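Local atomic coordinates of family 88 glycosyl hydrolase (Bacteroides thetaiotaomicron, PDB entry 5NOA), a protein that probably takes part in breaking down arabinogalactan-type plant polysaccharides such as gum arabic, and belongs to a family generally assigned glycoside hydrolase activity. Residues 64-67 / 68-71; 32-35 / 36-40; 95-98 / 99-102. One frame throughout, in Å; residues are numbered along the deposited sequence.

In the fold
Three local contacts sit in different settings of this largely helical chain, whose family membership is consistent with an (alpha/alpha)6 barrel. From the N terminus, contact 2 comes first, on helix 29-47; contact 1 follows on the next helix, 56-72; contact 3 lies in the loop between helices 75-87 and 120-130. Each joins consecutive residues and closes no more than one turn, so the three stand in series without nesting or crossing. Contacts 1 and 2 meet where Leu71 CD2 packs 3.6 Å from Ile37 CD1, tying the two helices together. Contact 3, its centre about 42 Å from that of contact 2, folds its loop on itself, and Lys98 and Trp101 set it against helix 135-149.

Contact 1 (64-67 / 68-71); sequences GNME and AYFL
Phe70 lays one face of its ring over the carbonyl oxygen of Met66, one helical turn back, and the same oxygen accepts the backbone N-H of Phe70 (Met66 O to Phe70 N, 2.8 Å). This is the tight part of the contact. Phe70 CG, turned away from its own carbonyl carbon (chi1 -63°), comes within 3.3 Å of Met66 O, so the ring shields the oxygen that its backbone already holds. The i to i+4 pattern of helix 56-72 continues on both sides, Ala68 N and Tyr69 N bonding to Gly64 O and Asn65 O before it and Leu71 N to Glu67 O after it.

Packing between the side chains is looser. The Met66 chain bends at both chi2 and chi3, which carries its methyl group across to the far part of the Phe70 ring, with CE 3.8 Å from CE1. Towards Tyr69 the same methyl stays 4.5 Å from CD2, and both aromatic residues are partly exposed. Were Phe70 cut back to an alanine, Met66 CE would probably lose its nearer aromatic neighbour and the carbonyl of Met66 its cover.

On the buried flank, Ala68 packs against Ile37 and Asn41 of helix 29-47. Asn65 hydrogen-bonds through OD1 to Asn41 and through ND2 to the backbone O of Tyr77 and to Ser81 OG, while Glu67 forms a salt bridge with Arg373 of helix 358-377. The chemistry thus divides by face: on the partly exposed side, the Phe70 ring covers a backbone oxygen, whereas the buried amide and carboxylate find their partners on neighbouring helices.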
loop_
_atom_site.group_PDB
_atom_site.type_symbol
_atom_site.label_atom_id
_atom_site.label_comp_id
_atom_site.label_asym_id
_atom_site.label_seq_id
_atom_site.Cartn_x
_atom_site.Cartn_y
_atom_site.Cartn_z
ATOM N N GLY A 64 -5.794 -3.594 4.732
ATOM C CA GLY A 64 -6.274 -4.801 4.117
ATOM C C GLY A 64 -7.489 -5.399 4.801
ATOM O O GLY A 64 -8.407 -5.922 4.146
ATOM N N ASN A 65 -7.494 -5.392 6.132
ATOM C CA ASN A 65 -8.659 -5.867 6.876
ATOM C C ASN A 65 -9.911 -5.047 6.528
ATOM O O ASN A 65 -10.987 -5.612 6.335
ATOM C CB ASN A 65 -8.382 -5.818 8.368
ATOM C CG ASN A 65 -9.533 -6.385 9.176
ATOM O OD1 ASN A 65 -9.967 -7.509 8.928
ATOM N ND2 ASN A 65 -10.045 -5.607 10.130
ATOM N N MET A 66 -9.743 -3.728 6.457
ATOM C CA MET A 66 -10.846 -2.886 6.082
ATOM C C MET A 66 -11.339 -3.208 4.691
ATOM O O MET A 66 -12.567 -3.275 4.470
ATOM C CB MET A 66 -10.530 -1.411 6.240
ATOM C CG MET A 66 -10.408 -0.971 7.696
ATOM S SD MET A 66 -11.781 -1.391 8.814
ATOM C CE MET A 66 -13.148 -0.513 8.081
ATOM N N GLU A 67 -10.428 -3.453 3.746
ATOM C CA GLU A 67 -10.841 -3.880 2.419
ATOM C C GLU A 67 -11.684 -5.156 2.477
ATOM O O GLU A 67 -12.710 -5.264 1.788
ATOM C CB GLU A 67 -9.614 -4.083 1.534
ATOM C CG GLU A 67 -9.906 -4.144 0.058
ATOM C CD GLU A 67 -10.124 -2.797 -0.584
ATOM O OE1 GLU A 67 -10.605 -2.795 -1.719
ATOM O OE2 GLU A 67 -9.783 -1.753 0.012
ATOM N N ALA A 68 -11.204 -6.134 3.245
ATOM C CA ALA A 68 -11.945 -7.391 3.383
ATOM C C ALA A 68 -13.336 -7.171 4.008
ATOM O O ALA A 68 -14.286 -7.820 3.604
ATOM C CB ALA A 68 -11.126 -8.381 4.204
ATOM N N TYR A 69 -13.444 -6.246 4.959
ATOM C CA TYR A 69 -14.733 -5.912 5.543
ATOM C C TYR A 69 -15.636 -5.273 4.509
ATOM O O TYR A 69 -16.813 -5.612 4.401
ATOM C CB TYR A 69 -14.577 -4.997 6.770
ATOM C CG TYR A 69 -15.915 -4.657 7.344
ATOM C CD1 TYR A 69 -16.693 -5.649 7.916
ATOM C CD2 TYR A 69 -16.461 -3.389 7.204
ATOM C CE1 TYR A 69 -17.942 -5.367 8.402
ATOM C CE2 TYR A 69 -17.744 -3.100 7.697
ATOM C CZ TYR A 69 -18.467 -4.104 8.281
ATOM O OH TYR A 69 -19.722 -3.823 8.757
ATOM N N PHE A 70 -15.109 -4.323 3.740
ATOM C CA PHE A 70 -15.925 -3.692 2.691
ATOM C C PHE A 70 -16.433 -4.727 1.684
ATOM O O PHE A 70 -17.556 -4.612 1.174
ATOM C CB PHE A 70 -15.137 -2.634 1.930
ATOM C CG PHE A 70 -14.683 -1.487 2.755
ATOM C CD1 PHE A 70 -15.301 -1.126 3.938
ATOM C CD2 PHE A 70 -13.580 -0.756 2.339
ATOM C CE1 PHE A 70 -14.853 -0.050 4.675
ATOM C CE2 PHE A 70 -13.139 0.325 3.071
ATOM C CZ PHE A 70 -13.780 0.679 4.239
ATOM N N LEU A 71 -15.611 -5.717 1.351
ATOM C CA LEU A 71 -16.007 -6.749 0.390
ATOM C C LEU A 71 -17.023 -7.722 0.956
ATOM O O LEU A 71 -17.987 -8.052 0.269
ATOM C CB LEU A 71 -14.782 -7.530 -0.086
ATOM C CG LEU A 71 -15.038 -8.525 -1.200
ATOM C CD1 LEU A 71 -15.071 -7.800 -2.531
ATOM C CD2 LEU A 71 -13.944 -9.593 -1.235
#

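Contact 2 (32-35 / 36-40); sequences EVVD and IIHKV
Val33 O accepts the backbone N-H of Ile37 at 2.9 Å, the shortest polar bond between 32-35 and 36-40, and the carbons of Ile37 gather round the same oxygen. The motif is a regular alpha-helical turn, part of helix 29-47, the first helix of the modelled chain. Further i to i+4 bonds run from Ile36 N to Glu32 O, from His38 N to Val34 O and from Lys39 N to Asp35 O.

The side chains divide this turn into faces. Ile37 sends CG1 back towards the preceding turn (chi1 -72°), bringing it within 3.5 Å of Val33 O, while its CD1 reaches Val33 CG1 more loosely at 4.3 Å. Val33 also rests on Val372 and Leu375 of helix 358-377, and Ile37 meets Ala68 and Leu71 of helix 56-72. Ile36 repeats the geometry one residue earlier, its CG1 lying 3.5 Å from Glu32 O.

A third face pairs Val34 with His38, whose side chains run alongside each other in the same direction. The polar end of His38 is engaged beyond the turn, since ND1 hydrogen-bonds to Tyr77 OH; that bond probably fixes the rotation of the imidazole. Lys39 leads away from the turn, its NZ bonding to the backbone O of Gln330. Against the imidazole, the valine offers a single methyl: Val34 CG1 sits 3.7 Å from both CD2 and NE2 of His38.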
loop_
_atom_site.group_PDB
_atom_site.type_symbol
_atom_site.label_atom_id
_atom_site.label_comp_id
_atom_site.label_asym_id
_atom_site.label_seq_id
_atom_site.Cartn_x
_atom_site.Cartn_y
_atom_site.Cartn_z
ATOM N N GLU A 32 -14.340 -18.987 -4.606
ATOM C CA GLU A 32 -13.097 -19.614 -4.180
ATOM C C GLU A 32 -12.161 -18.551 -3.618
ATOM O O GLU A 32 -11.457 -18.804 -2.646
ATOM C CB GLU A 32 -12.399 -20.315 -5.351
ATOM C CG GLU A 32 -13.005 -21.614 -5.836
ATOM C CD GLU A 32 -12.349 -22.099 -7.141
ATOM O OE1 GLU A 32 -13.068 -22.544 -8.054
ATOM O OE2 GLU A 32 -11.110 -21.988 -7.275
ATOM N N VAL A 33 -12.122 -17.368 -4.221
ATOM C CA VAL A 33 -11.226 -16.332 -3.724
ATOM C C VAL A 33 -11.785 -15.741 -2.423
ATOM O O VAL A 33 -11.021 -15.454 -1.504
ATOM C CB VAL A 33 -10.992 -15.247 -4.765
ATOM C CG1 VAL A 33 -10.078 -14.165 -4.216
ATOM C CG2 VAL A 33 -10.395 -15.863 -6.012
ATOM N N VAL A 34 -13.105 -15.586 -2.303
ATOM C CA VAL A 34 -13.687 -15.199 -1.022
ATOM C C VAL A 34 -13.289 -16.183 0.070
ATOM O O VAL A 34 -12.931 -15.760 1.179
ATOM C CB VAL A 34 -15.202 -15.013 -1.117
ATOM C CG1 VAL A 34 -15.853 -14.783 0.242
ATOM C CG2 VAL A 34 -15.512 -13.826 -2.027
ATOM N N ASP A 35 -13.363 -17.477 -0.210
ATOM C CA ASP A 35 -12.959 -18.470 0.782
ATOM C C ASP A 35 -11.475 -18.283 1.185
ATOM O O ASP A 35 -11.134 -18.419 2.367
ATOM C CB ASP A 35 -13.199 -19.897 0.266
ATOM C CG ASP A 35 -14.650 -20.284 0.170
ATOM O OD1 ASP A 35 -15.508 -19.624 0.776
ATOM O OD2 ASP A 35 -14.921 -21.285 -0.532
ATOM N N ILE A 36 -10.626 -17.961 0.232
ATOM C CA ILE A 36 -9.225 -17.679 0.541
ATOM C C ILE A 36 -9.098 -16.447 1.447
ATOM O O ILE A 36 -8.352 -16.468 2.428
ATOM C CB ILE A 36 -8.419 -17.504 -0.763
ATOM C CG1 ILE A 36 -8.213 -18.850 -1.434
ATOM C CG2 ILE A 36 -7.102 -16.802 -0.505
ATOM C CD1 ILE A 36 -7.694 -18.803 -2.869
ATOM N N ILE A 37 -9.834 -15.390 1.136
ATOM C CA ILE A 37 -9.809 -14.194 1.971
ATOM C C ILE A 37 -10.155 -14.513 3.430
ATOM O O ILE A 37 -9.446 -14.099 4.335
ATOM C CB ILE A 37 -10.767 -13.116 1.412
ATOM C CG1 ILE A 37 -10.180 -12.532 0.128
ATOM C CG2 ILE A 37 -11.040 -11.990 2.399
ATOM C CD1 ILE A 37 -11.171 -11.789 -0.748
ATOM N N HIS A 38 -11.217 -15.293 3.647
ATOM C CA HIS A 38 -11.583 -15.639 5.004
ATOM C C HIS A 38 -10.540 -16.544 5.678
ATOM O O HIS A 38 -10.247 -16.404 6.867
ATOM C CB HIS A 38 -12.970 -16.267 5.037
ATOM C CG HIS A 38 -14.037 -15.297 4.694
ATOM N ND1 HIS A 38 -14.109 -14.053 5.292
ATOM C CD2 HIS A 38 -15.088 -15.379 3.851
ATOM C CE1 HIS A 38 -15.159 -13.407 4.799
ATOM N NE2 HIS A 38 -15.779 -14.198 3.940
ATOM N N LYS A 39 -9.943 -17.457 4.915
ATOM C CA LYS A 39 -8.909 -18.332 5.470
ATOM C C LYS A 39 -7.685 -17.509 5.923
ATOM O O LYS A 39 -7.152 -17.701 6.996
ATOM C CB LYS A 39 -8.513 -19.376 4.437
ATOM C CG LYS A 39 -7.559 -20.445 4.931
ATOM C CD LYS A 39 -7.246 -21.458 3.829
ATOM C CE LYS A 39 -6.658 -20.823 2.551
ATOM N NZ LYS A 39 -5.596 -21.609 1.839
ATOM N N VAL A 40 -7.266 -16.586 5.081
ATOM C CA VAL A 40 -6.111 -15.747 5.328
ATOM C C VAL A 40 -6.358 -14.787 6.490
ATOM O O VAL A 40 -5.524 -14.635 7.385
ATOM C CB VAL A 40 -5.738 -14.989 4.034
ATOM C CG1 VAL A 40 -4.743 -13.882 4.268
ATOM C CG2 VAL A 40 -5.191 -15.988 3.015
#

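Contact 3 (95-98 / 99-102); sequences SDHK and ANWK
Trp101 spreads its indole over the backbone and side chain of Lys98, three residues earlier. Lys98 CA stands almost on the normal of the five-membered ring, 3.6 Å from its centroid, in a CH-pi contact. From there the lysine chain continues over the same face: CG lies above it near the rim, 3.7 Å from Trp101 CZ2, and the extended methylenes carry CE past CH2. With CG placed beside its own backbone N (chi1 -68°), Trp101 turns the indole back over the preceding residues.

The nitrogen edge of the indole meets Ser95. Trp101 NE1 donates to Ser95 O at 3.0 Å, but the bond is bent, 130° at the hydrogen, and the donor sits above the carbonyl plane. Ser95 OG lies at the same edge, in the ring plane, and is used differently: it accepts His97 N at 3.0 Å, forming an ST turn. Arg139 of helix 135-149 also binds Ser95 O and makes a salt bridge to Asp96, so one carbonyl is shared by tryptophan and arginine.

After this turn comes a short 3-10 segment. Asn100 N reaches His97 O at 2.8 Å and Trp101 N reaches Lys98 O at 3.0 Å, both i to i+3 bonds. A water donates to Lys98 O and to Trp101 O, bridging the two carbonyls. His97 and Asn100 meet, their imidazole and amide planes 46° apart, with His97 CD2 only 3.3 Å from Asn100 CG.

Within this surface loop the buried element is the indole, which meets Tyr146 with the ring planes about perpendicular. Its chemistry combines a face fitted to aliphatic lysine carbon with an N-H spent on a backbone carbonyl, so the indole covers the turn while its N-H, together with Arg139, probably helps fix the Ser95 carbonyl.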
loop_
_atom_site.group_PDB
_atom_site.type_symbol
_atom_site.label_atom_id
_atom_site.label_comp_id
_atom_site.label_asym_id
_atom_site.label_seq_id
_atom_site.Cartn_x
_atom_site.Cartn_y
_atom_site.Cartn_z
ATOM N N SER A 95 2.727 12.499 20.805
ATOM C CA SER A 95 3.217 13.754 21.399
ATOM C C SER A 95 2.288 14.921 21.102
ATOM O O SER A 95 1.851 15.102 19.972
ATOM C CB SER A 95 4.560 14.102 20.827
ATOM O OG SER A 95 4.955 15.397 21.225
ATOM N N ASP A 96 2.070 15.767 22.114
ATOM C CA ASP A 96 1.387 17.063 21.945
ATOM C C ASP A 96 2.352 18.269 21.862
ATOM O O ASP A 96 1.901 19.444 21.822
ATOM C CB ASP A 96 0.345 17.256 23.045
ATOM C CG ASP A 96 -0.882 16.364 22.843
ATOM O OD1 ASP A 96 -1.234 16.050 21.703
ATOM O OD2 ASP A 96 -1.520 15.975 23.840
ATOM N N HIS A 97 3.646 17.989 21.793
ATOM C CA HIS A 97 4.663 19.040 21.811
ATOM C C HIS A 97 5.110 19.261 20.353
ATOM O O HIS A 97 6.079 18.679 19.850
ATOM C CB HIS A 97 5.865 18.565 22.644
ATOM C CG HIS A 97 6.894 19.637 22.945
ATOM N ND1 HIS A 97 6.690 20.998 22.932
ATOM C CD2 HIS A 97 8.197 19.458 23.257
ATOM C CE1 HIS A 97 7.811 21.603 23.277
ATOM N NE2 HIS A 97 8.752 20.696 23.433
ATOM N N LYS A 98 4.368 20.136 19.678
ATOM C CA LYS A 98 4.558 20.360 18.248
ATOM C C LYS A 98 5.970 20.754 17.907
ATOM O O LYS A 98 6.451 20.367 16.845
ATOM C CB LYS A 98 3.578 21.389 17.708
ATOM C CG LYS A 98 2.147 20.867 17.674
ATOM C CD LYS A 98 1.267 21.802 16.883
ATOM C CE LYS A 98 -0.179 21.367 16.914
ATOM N NZ LYS A 98 -0.818 21.991 18.093
ATOM N N ALA A 99 6.661 21.485 18.787
ATOM C CA ALA A 99 8.070 21.859 18.499
ATOM C C ALA A 99 8.995 20.634 18.380
ATOM O O ALA A 99 10.067 20.728 17.798
ATOM C CB ALA A 99 8.599 22.822 19.551
ATOM N N ASN A 100 8.652 19.531 19.012
ATOM C CA ASN A 100 9.428 18.293 18.945
ATOM C C ASN A 100 8.958 17.401 17.821
ATOM O O ASN A 100 9.580 16.358 17.645
ATOM C CB ASN A 100 9.380 17.529 20.290
ATOM C CG ASN A 100 10.454 17.985 21.273
ATOM O OD1 ASN A 100 11.007 19.081 21.164
ATOM N ND2 ASN A 100 10.728 17.157 22.251
ATOM N N TRP A 101 7.900 17.765 17.066
ATOM C CA TRP A 101 7.414 16.864 16.027
ATOM C C TRP A 101 8.395 16.722 14.893
ATOM O O TRP A 101 8.939 17.690 14.404
ATOM C CB TRP A 101 6.047 17.274 15.435
ATOM C CG TRP A 101 4.875 17.155 16.409
ATOM C CD1 TRP A 101 4.919 16.689 17.700
ATOM C CD2 TRP A 101 3.514 17.398 16.114
ATOM N NE1 TRP A 101 3.662 16.706 18.237
ATOM C CE2 TRP A 101 2.782 17.107 17.275
ATOM C CE3 TRP A 101 2.820 17.847 14.971
ATOM C CZ2 TRP A 101 1.387 17.228 17.329
ATOM C CZ3 TRP A 101 1.447 17.972 15.032
ATOM C CH2 TRP A 101 0.742 17.691 16.204
ATOM N N LYS A 102 8.626 15.466 14.507
ATOM C CA LYS A 102 9.614 15.089 13.508
ATOM C C LYS A 102 9.008 14.239 12.408
ATOM O O LYS A 102 7.975 13.606 12.593
ATOM C CB LYS A 102 10.802 14.382 14.175
ATOM C CG LYS A 102 11.570 15.309 15.160
ATOM C CD LYS A 102 12.647 14.611 15.975
ATOM C CE LYS A 102 13.290 15.510 17.008
ATOM N NZ LYS A 102 12.356 15.760 18.140
HETATM O O HOH W 1 8.266 20.340 14.834
#